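Local coordinates for protein transcriptional regulator, LacI family (Arthrobacter sp., PDB 4RKQ) that probably regulates transcription in response to a small sugar-like effector, which a two-lobed periplasmic-binding-protein-like domain of the LacI family would bind, at residues R15-L20 / P69-V74; P28-F33 / I75-G80; Y112-K117 / T275-L280; A132-G137 / I169-T174; A181-L186 / L207-G212. All blocks are in the same frame, centred on the assembly; numbering follows the deposited sequence.

Interaction 1 of 5, residues R15-L20 / P69-V74; sequences RTSVGL and PQVDAV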
# COMPACT_ATOMS: atom_id res chain seq x y z
N ARG A 15 -21.11 14.38 -13.68
CA ARG A 15 -19.68 14.15 -13.75
C ARG A 15 -19.35 12.82 -14.38
O ARG A 15 -20.09 11.86 -14.21
CB ARG A 15 -19.05 14.19 -12.35
CG ARG A 15 -19.28 15.49 -11.60
CD ARG A 15 -18.86 16.71 -12.43
NE ARG A 15 -19.16 17.99 -11.77
CZ ARG A 15 -18.37 18.58 -10.89
NH1 ARG A 15 -17.23 18.01 -10.52
NH2 ARG A 15 -18.74 19.73 -10.34
N THR A 16 -18.23 12.80 -15.08
CA THR A 16 -17.63 11.60 -15.56
C THR A 16 -17.27 10.68 -14.41
O THR A 16 -16.80 11.10 -13.37
CB THR A 16 -16.37 11.92 -16.36
OG1 THR A 16 -16.78 12.58 -17.53
CG2 THR A 16 -15.58 10.64 -16.73
N SER A 17 -17.52 9.39 -14.61
CA SER A 17 -17.24 8.39 -13.62
C SER A 17 -16.29 7.39 -14.24
O SER A 17 -16.55 6.91 -15.31
CB SER A 17 -18.54 7.70 -13.23
OG SER A 17 -18.24 6.58 -12.41
N VAL A 18 -15.21 7.09 -13.54
CA VAL A 18 -14.17 6.22 -14.02
C VAL A 18 -13.94 5.06 -13.03
O VAL A 18 -13.90 5.24 -11.81
CB VAL A 18 -12.83 6.95 -14.21
CG1 VAL A 18 -11.82 5.99 -14.79
CG2 VAL A 18 -13.01 8.06 -15.21
N GLY A 19 -13.87 3.87 -13.57
CA GLY A 19 -13.56 2.67 -12.75
C GLY A 19 -12.10 2.30 -12.86
O GLY A 19 -11.51 2.38 -13.93
N LEU A 20 -11.49 1.93 -11.74
CA LEU A 20 -10.13 1.50 -11.70
C LEU A 20 -10.13 0.06 -11.22
O LEU A 20 -10.60 -0.25 -10.12
CB LEU A 20 -9.39 2.38 -10.69
CG LEU A 20 -7.94 2.68 -10.55
CD1 LEU A 20 -7.24 2.81 -11.89
CD2 LEU A 20 -7.90 4.00 -9.74
N PRO A 69 -21.58 -0.78 -15.58
CA PRO A 69 -22.81 0.03 -15.50
C PRO A 69 -22.74 1.31 -14.65
O PRO A 69 -23.62 2.14 -14.77
CB PRO A 69 -23.84 -0.90 -14.86
CG PRO A 69 -23.13 -2.12 -14.42
CD PRO A 69 -21.71 -2.09 -14.87
N GLN A 70 -21.73 1.46 -13.81
CA GLN A 70 -21.61 2.66 -13.00
C GLN A 70 -20.47 3.57 -13.43
O GLN A 70 -20.17 4.52 -12.74
CB GLN A 70 -21.57 2.33 -11.51
CG GLN A 70 -20.43 1.51 -11.05
CD GLN A 70 -20.48 1.29 -9.53
OE1 GLN A 70 -20.28 2.21 -8.73
NE2 GLN A 70 -20.76 0.08 -9.14
N VAL A 71 -19.85 3.29 -14.57
CA VAL A 71 -18.76 4.11 -15.05
C VAL A 71 -18.88 4.38 -16.52
O VAL A 71 -19.63 3.72 -17.22
CB VAL A 71 -17.35 3.47 -14.81
CG1 VAL A 71 -17.20 3.18 -13.33
CG2 VAL A 71 -17.14 2.22 -15.67
N ASP A 72 -18.12 5.36 -16.98
CA ASP A 72 -18.05 5.75 -18.36
C ASP A 72 -16.82 5.20 -19.03
O ASP A 72 -16.69 5.27 -20.25
CB ASP A 72 -17.99 7.26 -18.43
CG ASP A 72 -19.22 7.92 -17.87
OD1 ASP A 72 -20.34 7.40 -18.10
OD2 ASP A 72 -19.05 8.91 -17.15
N ALA A 73 -15.90 4.66 -18.23
CA ALA A 73 -14.60 4.21 -18.74
C ALA A 73 -13.92 3.44 -17.64
O ALA A 73 -14.25 3.63 -16.46
CB ALA A 73 -13.71 5.39 -19.12
N VAL A 74 -12.92 2.64 -18.02
CA VAL A 74 -12.15 1.89 -17.02
C VAL A 74 -10.69 2.02 -17.31
O VAL A 74 -10.30 1.98 -18.46
CB VAL A 74 -12.52 0.40 -17.00
CG1 VAL A 74 -11.60 -0.40 -16.08
CG2 VAL A 74 -13.98 0.21 -16.60
O HOH W 1 -18.41 10.88 -19.23

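Interaction 2 of 5, residues P28-F33 / I75-G80; sequences PYFPAF and IGYLGG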
# COMPACT_ATOMS: atom_id res chain seq x y z
N PRO A 28 2.40 -3.20 -2.87
CA PRO A 28 2.29 -1.74 -2.70
C PRO A 28 2.29 -0.92 -3.99
O PRO A 28 1.85 0.25 -3.97
CB PRO A 28 3.50 -1.39 -1.84
CG PRO A 28 3.75 -2.63 -1.07
CD PRO A 28 3.46 -3.76 -2.02
N TYR A 29 2.75 -1.49 -5.11
CA TYR A 29 2.61 -0.82 -6.38
C TYR A 29 1.16 -0.43 -6.65
O TYR A 29 0.90 0.66 -7.11
CB TYR A 29 3.11 -1.70 -7.53
CG TYR A 29 2.87 -1.03 -8.85
CD1 TYR A 29 3.63 0.06 -9.23
CD2 TYR A 29 1.82 -1.41 -9.68
CE1 TYR A 29 3.37 0.73 -10.41
CE2 TYR A 29 1.57 -0.75 -10.89
CZ TYR A 29 2.34 0.34 -11.22
OH TYR A 29 2.11 1.03 -12.40
N PHE A 30 0.20 -1.32 -6.38
CA PHE A 30 -1.16 -1.08 -6.84
C PHE A 30 -1.87 0.04 -6.10
O PHE A 30 -2.48 0.88 -6.75
CB PHE A 30 -1.98 -2.37 -6.97
CG PHE A 30 -1.50 -3.26 -8.09
CD1 PHE A 30 -1.56 -2.83 -9.39
CD2 PHE A 30 -0.86 -4.46 -7.83
CE1 PHE A 30 -1.07 -3.60 -10.41
CE2 PHE A 30 -0.40 -5.26 -8.85
CZ PHE A 30 -0.50 -4.83 -10.15
N PRO A 31 -1.71 0.14 -4.79
CA PRO A 31 -2.27 1.32 -4.13
C PRO A 31 -1.60 2.62 -4.54
O PRO A 31 -2.26 3.62 -4.62
CB PRO A 31 -2.06 1.06 -2.64
CG PRO A 31 -1.61 -0.34 -2.52
CD PRO A 31 -1.33 -0.93 -3.84
N ALA A 32 -0.30 2.57 -4.84
CA ALA A 32 0.40 3.78 -5.30
C ALA A 32 -0.09 4.23 -6.66
O ALA A 32 -0.38 5.41 -6.89
CB ALA A 32 1.88 3.54 -5.33
N PHE A 33 -0.25 3.27 -7.56
CA PHE A 33 -0.84 3.52 -8.87
C PHE A 33 -2.26 4.06 -8.75
O PHE A 33 -2.61 5.07 -9.34
CB PHE A 33 -0.83 2.24 -9.70
CG PHE A 33 -1.63 2.34 -10.95
CD1 PHE A 33 -1.15 3.05 -12.03
CD2 PHE A 33 -2.85 1.72 -11.05
CE1 PHE A 33 -1.86 3.16 -13.18
CE2 PHE A 33 -3.57 1.84 -12.21
CZ PHE A 33 -3.08 2.55 -13.26
N ILE A 75 -9.90 2.17 -16.25
CA ILE A 75 -8.43 2.13 -16.31
C ILE A 75 -8.06 0.93 -15.43
O ILE A 75 -8.51 0.83 -14.27
CB ILE A 75 -7.85 3.40 -15.70
CG1 ILE A 75 -8.10 4.56 -16.64
CG2 ILE A 75 -6.33 3.23 -15.48
CD1 ILE A 75 -7.88 5.91 -15.95
N GLY A 76 -7.28 -0.01 -15.96
CA GLY A 76 -6.98 -1.19 -15.17
C GLY A 76 -5.80 -2.05 -15.57
O GLY A 76 -5.32 -2.00 -16.70
N TYR A 77 -5.37 -2.84 -14.60
CA TYR A 77 -4.50 -3.97 -14.81
C TYR A 77 -5.41 -5.18 -14.80
O TYR A 77 -5.97 -5.53 -13.78
CB TYR A 77 -3.47 -4.06 -13.69
CG TYR A 77 -2.32 -3.12 -13.81
CD1 TYR A 77 -2.43 -1.76 -13.41
CD2 TYR A 77 -1.11 -3.55 -14.30
CE1 TYR A 77 -1.35 -0.90 -13.51
CE2 TYR A 77 -0.04 -2.70 -14.40
CZ TYR A 77 -0.15 -1.40 -13.99
OH TYR A 77 0.93 -0.59 -14.14
N LEU A 78 -5.61 -5.80 -15.95
CA LEU A 78 -6.67 -6.81 -16.07
C LEU A 78 -6.21 -8.26 -16.13
O LEU A 78 -7.05 -9.17 -16.24
CB LEU A 78 -7.54 -6.52 -17.28
CG LEU A 78 -8.29 -5.17 -17.24
CD1 LEU A 78 -9.25 -5.21 -18.36
CD2 LEU A 78 -9.00 -4.92 -15.91
N GLY A 79 -4.90 -8.49 -16.06
CA GLY A 79 -4.36 -9.86 -16.02
C GLY A 79 -4.65 -10.70 -17.24
O GLY A 79 -4.82 -11.91 -17.13
N GLY A 80 -4.74 -10.07 -18.41
CA GLY A 80 -4.90 -10.76 -19.68
C GLY A 80 -6.29 -10.69 -20.29
O GLY A 80 -6.50 -11.26 -21.34

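Interaction 3 of 5, residues Y112-K117 / T275-L280; sequences YQHAAK and TLKHRL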
# COMPACT_ATOMS: atom_id res chain seq x y z
N TYR A 112 10.52 -2.88 -21.70
CA TYR A 112 11.34 -3.71 -20.85
C TYR A 112 12.73 -4.04 -21.43
O TYR A 112 13.63 -4.38 -20.68
CB TYR A 112 10.64 -4.99 -20.43
CG TYR A 112 9.44 -4.74 -19.58
CD1 TYR A 112 9.58 -4.24 -18.30
CD2 TYR A 112 8.16 -5.03 -20.04
CE1 TYR A 112 8.47 -4.02 -17.49
CE2 TYR A 112 7.04 -4.81 -19.24
CZ TYR A 112 7.21 -4.28 -17.96
OH TYR A 112 6.12 -4.09 -17.13
N GLN A 113 12.91 -3.91 -22.73
CA GLN A 113 14.27 -4.05 -23.27
C GLN A 113 15.15 -2.91 -22.82
O GLN A 113 16.31 -3.11 -22.47
CB GLN A 113 14.23 -4.09 -24.79
CG GLN A 113 13.60 -5.38 -25.23
CD GLN A 113 13.80 -5.65 -26.69
OE1 GLN A 113 14.67 -5.05 -27.33
NE2 GLN A 113 13.01 -6.56 -27.22
N HIS A 114 14.59 -1.72 -22.81
CA HIS A 114 15.30 -0.59 -22.30
C HIS A 114 15.62 -0.70 -20.80
O HIS A 114 16.74 -0.40 -20.36
CB HIS A 114 14.52 0.65 -22.57
CG HIS A 114 15.02 1.82 -21.81
ND1 HIS A 114 16.01 2.64 -22.29
CD2 HIS A 114 14.70 2.29 -20.58
CE1 HIS A 114 16.25 3.59 -21.41
NE2 HIS A 114 15.49 3.39 -20.36
N ALA A 115 14.64 -1.12 -20.01
CA ALA A 115 14.85 -1.28 -18.57
C ALA A 115 15.95 -2.30 -18.29
O ALA A 115 16.77 -2.10 -17.39
CB ALA A 115 13.55 -1.73 -17.88
N ALA A 116 15.91 -3.40 -19.02
CA ALA A 116 16.86 -4.50 -18.85
C ALA A 116 18.26 -4.02 -19.17
O ALA A 116 19.21 -4.33 -18.44
CB ALA A 116 16.47 -5.68 -19.74
N LYS A 117 18.39 -3.23 -20.22
CA LYS A 117 19.68 -2.72 -20.62
C LYS A 117 20.23 -1.79 -19.56
O LYS A 117 21.38 -1.89 -19.19
CB LYS A 117 19.60 -1.99 -21.96
CG LYS A 117 20.82 -1.13 -22.26
CD LYS A 117 21.14 -1.04 -23.75
CE LYS A 117 20.28 -0.03 -24.49
NZ LYS A 117 20.72 1.38 -24.26
N THR A 275 3.92 4.08 -24.81
CA THR A 275 5.00 3.26 -24.28
C THR A 275 5.80 4.17 -23.39
O THR A 275 6.31 5.19 -23.86
CB THR A 275 5.95 2.77 -25.39
OG1 THR A 275 5.22 1.98 -26.32
CG2 THR A 275 7.08 1.92 -24.78
N LEU A 276 5.92 3.77 -22.12
CA LEU A 276 6.66 4.52 -21.12
C LEU A 276 7.99 3.82 -20.83
O LEU A 276 8.14 2.62 -21.03
CB LEU A 276 5.84 4.66 -19.83
CG LEU A 276 4.51 5.35 -19.95
CD1 LEU A 276 3.86 5.38 -18.59
CD2 LEU A 276 4.66 6.75 -20.53
N LYS A 277 8.95 4.59 -20.32
CA LYS A 277 10.30 4.09 -20.04
C LYS A 277 10.65 4.32 -18.58
O LYS A 277 10.46 5.43 -18.07
CB LYS A 277 11.33 4.80 -20.93
CG LYS A 277 11.18 4.54 -22.43
CD LYS A 277 12.53 4.49 -23.13
CE LYS A 277 12.40 4.55 -24.65
NZ LYS A 277 11.45 3.54 -25.20
N HIS A 278 11.16 3.28 -17.91
CA HIS A 278 11.62 3.41 -16.52
C HIS A 278 12.95 4.15 -16.53
O HIS A 278 13.63 4.18 -17.55
CB HIS A 278 11.90 2.04 -15.91
CG HIS A 278 10.69 1.18 -15.76
ND1 HIS A 278 10.12 0.51 -16.82
CD2 HIS A 278 9.95 0.87 -14.67
CE1 HIS A 278 9.09 -0.20 -16.38
NE2 HIS A 278 8.98 -0.02 -15.08
N ARG A 279 13.33 4.68 -15.38
CA ARG A 279 14.62 5.29 -15.19
C ARG A 279 15.26 4.61 -13.98
O ARG A 279 14.56 4.23 -13.04
CB ARG A 279 14.45 6.79 -14.97
CG ARG A 279 14.07 7.57 -16.24
CD ARG A 279 14.02 9.09 -16.01
NE ARG A 279 13.11 9.49 -14.93
CZ ARG A 279 11.78 9.59 -15.03
NH1 ARG A 279 11.15 9.33 -16.17
NH2 ARG A 279 11.07 9.95 -13.97
N LEU A 280 16.58 4.49 -13.99
CA LEU A 280 17.30 3.93 -12.82
C LEU A 280 17.37 4.94 -11.70
O LEU A 280 17.90 6.03 -11.88
CB LEU A 280 18.71 3.50 -13.23
CG LEU A 280 19.62 2.95 -12.14
CD1 LEU A 280 19.03 1.74 -11.42
CD2 LEU A 280 20.98 2.66 -12.75

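Interaction 4 of 5, residues A132-G137 / I169-T174; sequences AYLEAG and IVAEET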
# COMPACT_ATOMS: atom_id res chain seq x y z
N ALA A 132 22.08 -12.75 -10.58
CA ALA A 132 20.88 -13.60 -10.54
C ALA A 132 19.67 -12.73 -10.81
O ALA A 132 19.69 -11.56 -10.47
CB ALA A 132 20.75 -14.31 -9.22
N TYR A 133 18.69 -13.29 -11.52
CA TYR A 133 17.42 -12.57 -11.79
C TYR A 133 16.37 -13.38 -11.07
O TYR A 133 16.31 -14.57 -11.23
CB TYR A 133 17.07 -12.50 -13.28
CG TYR A 133 15.70 -11.88 -13.49
CD1 TYR A 133 15.46 -10.55 -13.19
CD2 TYR A 133 14.64 -12.65 -13.94
CE1 TYR A 133 14.19 -9.99 -13.36
CE2 TYR A 133 13.38 -12.10 -14.12
CZ TYR A 133 13.16 -10.79 -13.84
OH TYR A 133 11.88 -10.29 -14.02
N LEU A 134 15.57 -12.71 -10.27
CA LEU A 134 14.52 -13.36 -9.54
C LEU A 134 13.20 -13.01 -10.23
O LEU A 134 12.78 -11.87 -10.24
CB LEU A 134 14.54 -12.90 -8.08
CG LEU A 134 13.28 -13.25 -7.30
CD1 LEU A 134 13.05 -14.75 -7.24
CD2 LEU A 134 13.39 -12.62 -5.94
N GLU A 135 12.53 -14.03 -10.73
CA GLU A 135 11.37 -13.89 -11.59
C GLU A 135 10.13 -14.14 -10.73
O GLU A 135 10.16 -14.96 -9.85
CB GLU A 135 11.48 -15.00 -12.66
CG GLU A 135 10.31 -15.21 -13.59
CD GLU A 135 10.16 -14.07 -14.55
OE1 GLU A 135 9.92 -12.95 -14.07
OE2 GLU A 135 10.28 -14.29 -15.78
N ALA A 136 9.01 -13.50 -11.06
CA ALA A 136 7.74 -13.82 -10.40
C ALA A 136 7.09 -14.98 -11.19
O ALA A 136 6.90 -14.87 -12.42
CB ALA A 136 6.85 -12.61 -10.42
N GLY A 137 6.76 -16.07 -10.53
CA GLY A 137 6.09 -17.19 -11.21
C GLY A 137 6.29 -18.50 -10.48
O GLY A 137 6.57 -18.53 -9.28
N ILE A 169 16.16 -17.45 -10.73
CA ILE A 169 15.38 -17.89 -9.57
C ILE A 169 13.95 -17.49 -9.86
O ILE A 169 13.71 -16.44 -10.49
CB ILE A 169 15.81 -17.15 -8.28
CG1 ILE A 169 17.32 -17.11 -8.15
CG2 ILE A 169 15.17 -17.79 -7.04
CD1 ILE A 169 17.77 -16.10 -7.13
N VAL A 170 13.02 -18.36 -9.48
CA VAL A 170 11.59 -18.13 -9.66
C VAL A 170 10.93 -18.29 -8.30
O VAL A 170 11.30 -19.16 -7.54
CB VAL A 170 10.98 -19.11 -10.66
CG1 VAL A 170 9.49 -18.89 -10.83
CG2 VAL A 170 11.66 -18.95 -12.02
N ALA A 171 10.02 -17.39 -7.97
CA ALA A 171 9.25 -17.47 -6.75
C ALA A 171 7.91 -16.76 -6.97
O ALA A 171 7.76 -15.92 -7.89
CB ALA A 171 10.03 -16.81 -5.60
N GLU A 172 6.95 -17.06 -6.10
CA GLU A 172 5.66 -16.37 -6.07
C GLU A 172 5.90 -14.92 -5.73
O GLU A 172 6.85 -14.61 -5.01
CB GLU A 172 4.75 -17.02 -5.00
CG GLU A 172 3.26 -16.84 -5.19
CD GLU A 172 2.49 -17.07 -3.90
OE1 GLU A 172 2.98 -17.83 -3.04
OE2 GLU A 172 1.41 -16.47 -3.72
N GLU A 173 5.04 -14.03 -6.20
CA GLU A 173 5.32 -12.60 -6.15
C GLU A 173 4.91 -12.05 -4.75
O GLU A 173 3.95 -11.32 -4.65
CB GLU A 173 4.52 -11.90 -7.27
CG GLU A 173 4.79 -10.41 -7.50
CD GLU A 173 3.91 -9.78 -8.57
OE1 GLU A 173 3.33 -10.49 -9.41
OE2 GLU A 173 3.80 -8.56 -8.62
N THR A 174 5.58 -12.47 -3.68
CA THR A 174 5.42 -11.86 -2.36
C THR A 174 6.82 -11.65 -1.80
O THR A 174 7.77 -12.28 -2.27
CB THR A 174 4.60 -12.73 -1.41
OG1 THR A 174 5.31 -13.93 -1.14
CG2 THR A 174 3.21 -13.07 -2.01

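Interaction 5 of 5, residues A181-L186 / L207-G212; sequences AAAAFL and LKALSG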
# COMPACT_ATOMS: atom_id res chain seq x y z
N ALA A 181 13.00 -18.00 -1.46
CA ALA A 181 13.68 -18.48 -2.67
C ALA A 181 15.09 -17.93 -2.79
O ALA A 181 16.00 -18.61 -3.25
CB ALA A 181 12.87 -18.18 -3.91
N ALA A 182 15.30 -16.70 -2.37
CA ALA A 182 16.61 -16.09 -2.42
C ALA A 182 17.55 -16.78 -1.42
O ALA A 182 18.68 -17.09 -1.76
CB ALA A 182 16.56 -14.59 -2.18
N ALA A 183 17.07 -17.02 -0.20
CA ALA A 183 17.86 -17.69 0.85
C ALA A 183 18.34 -19.07 0.41
O ALA A 183 19.51 -19.44 0.63
CB ALA A 183 17.06 -17.79 2.16
N ALA A 184 17.45 -19.83 -0.23
CA ALA A 184 17.77 -21.20 -0.70
C ALA A 184 18.85 -21.15 -1.75
O ALA A 184 19.82 -21.90 -1.70
CB ALA A 184 16.53 -21.88 -1.26
N PHE A 185 18.68 -20.24 -2.70
CA PHE A 185 19.65 -20.01 -3.75
C PHE A 185 21.02 -19.57 -3.25
O PHE A 185 22.03 -20.05 -3.75
CB PHE A 185 19.11 -18.96 -4.70
CG PHE A 185 20.01 -18.69 -5.87
CD1 PHE A 185 19.97 -19.52 -6.98
CD2 PHE A 185 20.86 -17.63 -5.86
CE1 PHE A 185 20.80 -19.28 -8.05
CE2 PHE A 185 21.69 -17.38 -6.92
CZ PHE A 185 21.65 -18.20 -8.03
N LEU A 186 21.06 -18.61 -2.32
CA LEU A 186 22.32 -18.12 -1.75
C LEU A 186 23.11 -19.20 -0.95
O LEU A 186 24.33 -19.15 -0.96
CB LEU A 186 22.07 -16.89 -0.88
CG LEU A 186 21.63 -15.64 -1.63
CD1 LEU A 186 21.03 -14.64 -0.66
CD2 LEU A 186 22.79 -15.01 -2.40
N LEU A 207 16.50 -8.43 -0.01
CA LEU A 207 17.32 -7.76 0.98
C LEU A 207 17.35 -8.47 2.29
O LEU A 207 18.42 -8.57 2.90
CB LEU A 207 16.89 -6.32 1.21
CG LEU A 207 17.09 -5.36 0.04
CD1 LEU A 207 16.47 -4.03 0.42
CD2 LEU A 207 18.56 -5.17 -0.32
N LYS A 208 16.19 -8.98 2.74
CA LYS A 208 16.08 -9.74 3.99
C LYS A 208 16.86 -11.07 3.93
O LYS A 208 17.49 -11.49 4.90
CB LYS A 208 14.60 -10.01 4.32
CG LYS A 208 14.24 -9.98 5.80
CD LYS A 208 13.50 -8.70 6.19
CE LYS A 208 14.42 -7.48 6.29
NZ LYS A 208 14.59 -6.94 7.67
N ALA A 209 16.81 -11.77 2.79
CA ALA A 209 17.60 -12.99 2.63
C ALA A 209 19.12 -12.68 2.67
O ALA A 209 19.91 -13.41 3.26
CB ALA A 209 17.25 -13.76 1.34
N LEU A 210 19.54 -11.62 1.99
CA LEU A 210 20.94 -11.24 2.00
C LEU A 210 21.37 -10.90 3.45
O LEU A 210 22.42 -11.33 3.90
CB LEU A 210 21.18 -10.09 1.05
CG LEU A 210 21.11 -10.51 -0.43
CD1 LEU A 210 20.92 -9.33 -1.35
CD2 LEU A 210 22.41 -11.22 -0.81
N SER A 211 20.54 -10.18 4.18
CA SER A 211 20.85 -9.77 5.56
C SER A 211 20.90 -11.03 6.46
O SER A 211 21.86 -11.25 7.19
CB SER A 211 19.79 -8.78 6.05
OG SER A 211 20.08 -8.27 7.34
N GLY A 212 19.91 -11.89 6.34
CA GLY A 212 19.91 -13.19 7.01
C GLY A 212 21.10 -14.09 6.71
O GLY A 212 21.41 -14.97 7.49

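Interaction 1 of 5, residues R15-L20 / P69-V74
Ser17 and Asp72 tie together the starts of two parallel strands, 17-22 and 73-76, of the Rossmann-like N-terminal lobe of a LacI-type effector domain. Backbone bonds set the pairing. Asp72 N donates to Ser17 O at 2.8 Å, and two residues further along the first strand, Gly19 N gives a nearly straight bond to Ala73 O (2.9 Å, 177° at the hydrogen). Val74 CA-H adds a weaker contact to Gly19 O at 3.2 Å. Side chains extend this ladder into the turn that leads into strand 73-76. The carboxylate of Asp72 folds back, CG lying anti to its own carbonyl carbon (chi1 -63°), and OD2 takes the amide hydrogen of Ser17 at 3.0 Å from above the carboxylate plane. Asp72 therefore both gives and accepts at the same serine backbone. A water bridges Thr16 OG1 to the same OD2, weakly on the aspartate side. Van der Waals contact is slight: Val71 CG1 lies 3.4 Å from Gly19 N, close to where a side chain at Gly19 would have to go, so the glycine lets the valine sit against the strand. On the far side strand 17-22 bonds to strand 47-52, while Leu257 of helix 246-262 packs on both Val18 and Ala73. Finally, the hydroxyl of Ser17 swings round to Gln70, its OG giving a hydrogen bond to a lone pair of Gln70 O, 2.8 Å away and in the carbonyl plane.

Interaction 2 of 5, residues P28-F33 / I75-G80
The backbones of Phe30, in the first turn of helix 29-43, and Tyr77, which follows Gly76 of the sheet, stay 9.1 Å apart at their CA atoms, so this helix-on-sheet contact of the Rossmann-like N-terminal lobe is made by side chains. Four of them, Tyr29, Phe30, Phe33 and Tyr77, form an aromatic cluster with the Tyr77 ring in the middle. Phe30 brings its edge to one face of that ring, an edge-to-face pair with planes at 78°, and its CE1 comes to 3.7 Å from Tyr77 CG. Tyr77 in turn plays the edge against Phe33: its CE1 stands over the centre of the Phe33 ring, the planes being perpendicular (90°). The Tyr29 ring meets Tyr77 obliquely, Tyr29 CE2 to Tyr77 CZ at 3.6 Å, and the two phenol oxygens, Tyr29 OH and Tyr77 OH, share a hydrogen bond of 2.7 Å. Replacing Tyr77 by an alanine would probably open a gap between Phe30 and Phe33 and leave the Tyr29 hydroxyl without this partner. Leu97 of strand 94-97 touches both Phe33 and Tyr77, Leu20 of strand 17-22 backs Phe33, and Tyr29 touches Asp227. Phe33 CG lies anti to the backbone N (chi1 169°), which carries the ring off the helix toward the sheet, where its rim also reaches Ile75, Phe33 CZ to Ile75 CG2 at 4.0 Å.

Interaction 3 of 5, residues Y112-K117 / T275-L280
Lys277 lays its aliphatic chain across the imidazole of His114 at about a right angle. In the conformer described, one of two modelled for this lysine, CD sits over the middle of the ring, 3.9 Å from the centroid and 9° off the normal, a CH-pi contact. His114 CG is anti to the backbone N (chi1 167°), which carries the ring off helix 112-125 to the lysine. The chain of Lys277 is bent at chi2 and chi4, and its NZ forms a salt bridge with Asp111, which also accepts a hydrogen bond from His114 N; one carboxylate thus fixes both the lysine end and the backbone under the histidine. The edge of the same imidazole is turned to the residue after the lysine, with His114 NE2 3.5 Å from His278 O, near the ring plane. A serine in place of His114 would probably leave the methylenes of Lys277 without their flat support. The His278 ring is met by two residues of the helix, both obliquely: Tyr112, with Tyr112 CE1 to His278 CE1 at 4.0 Å, and Ala115, whose CB is 4.2 Å from His278 ND1. Tyr112 holds its hydroxyl on Asp98 while its ring packs on helix 150-161. The contact lies where the chain crosses between the lobes, in the hinge region: helix 112-125 starts directly after strand 106-110, strand 273-281 runs between strands 106-110 and 240-243, and Met226 covers both Ala115 and His278.

Interaction 4 of 5, residues A132-G137 / I169-T174
A right-handed beta-alpha-beta unit of the C-terminal lobe, strand 131-136, helix 150-161 and strand 166-171, is closed here by parallel pairing, Leu134 against Ile169 and Glu135 against Val170. Four backbone bonds alternate along the ladder: Ile169 N to Tyr133 O (2.9 Å), Glu135 N to Ile169 O (2.7 Å), Ala171 N to Glu135 O (3.1 Å) and Gly137 N to Ala171 O (2.8 Å). The first and third run almost along the C=O axis, whereas Gly137 N stands well above the carbonyl plane of Ala171, as the chain turns out of the sheet. Leu134, Ile169 and Ala171 share one face. There Leu134 CD1 wedges between Ile169 CG2, 3.7 Å away, and Ala171 CB, Leu134 CG being anti to the backbone N (chi1 166°). Past the end of strand 166-171, Glu173 CB comes to 4.0 Å from Ala136 CB. On the other face Val170 CG2 touches Glu135 CB, whose carboxylate bends off to Thr149. Strand 166-171 is the outermost of the sheet within this chain. Helices 175-188 and 200-212 cover the Leu134 face through Ala178, Ala181 and Met202, helix 150-161 packs on Tyr133 from the other, and strand 194-197 flanks strand 131-136.

Interaction 5 of 5, residues A181-L186 / L207-G212
Helices 175-188 and 200-212 run side by side in the same general sense, their segments crossing at -41° with axes 8.5 Å apart at the closest. The nearest backbone positions are Ala183 and Ala209, whose CA atoms are separated by only 5.0 Å, a spacing that small side chains permit. Ala209 lies at the centre. Its methyl points at the facing helix and packs against Ala182 and Ala183: Ala209 CB is 3.7 Å from Ala182 CB and 3.6 Å from Ala183 N, so it rests on backbone as well as on side chain. Ala183 CB, set a little to the side, adds a looser contact with Ala209 CB at 4.1 Å.

One turn beyond Ala182, Leu186 meets Leu210, the neighbour of Ala209. The two side chains cross at about a right angle and touch through branch ends, Leu186 CD1 3.7 Å from Leu210 CD2. In Leu210 CG lies anti to the carbonyl carbon (chi1 -73°), which brings the end of the side chain back toward helix 175-188 although its CB starts off to the flank. The side-chain contacts are apolar, and Arg215 lies against both leucines from the loop that follows.

Beneath the pair lies the sheet of the C-terminal lobe: Ala181 and Phe185 pack on Ile169 of strand 166-171, and Leu207 and Leu210 on Val223 of strand 222-225. Two neighbouring helices with an alanine seam, laid over one face of a parallel sheet, form part of one helical layer of the alpha/beta/alpha sandwich found in Rossmann-like lobes of periplasmic-binding-protein-like domains.

Overall arrangement
Interactions 1 and 2 share strand 73-76 in the N-terminal lobe and touch directly: Gly19 O and Ile75 N, 2.8 Å apart, probably form a hydrogen bond, and Leu20 CD1 packs on Phe33 CE2 at 3.8 Å. Interactions 4 and 5 also touch, through consecutive elements of the C-terminal lobe, where Ala171 CB meets Ala181 CB at 3.6 Å. The centre of interaction 3 is 18 Å from that of interaction 2 and 19 Å from that of interaction 4. Interactions 2 and 4 approach to about 5 Å between nearest atoms across the interlobe cleft. Tyr29 and Glu173 each lie near bound 1,2-ethanediol, probably from the crystallisation liquor but consistent with an effector pocket there.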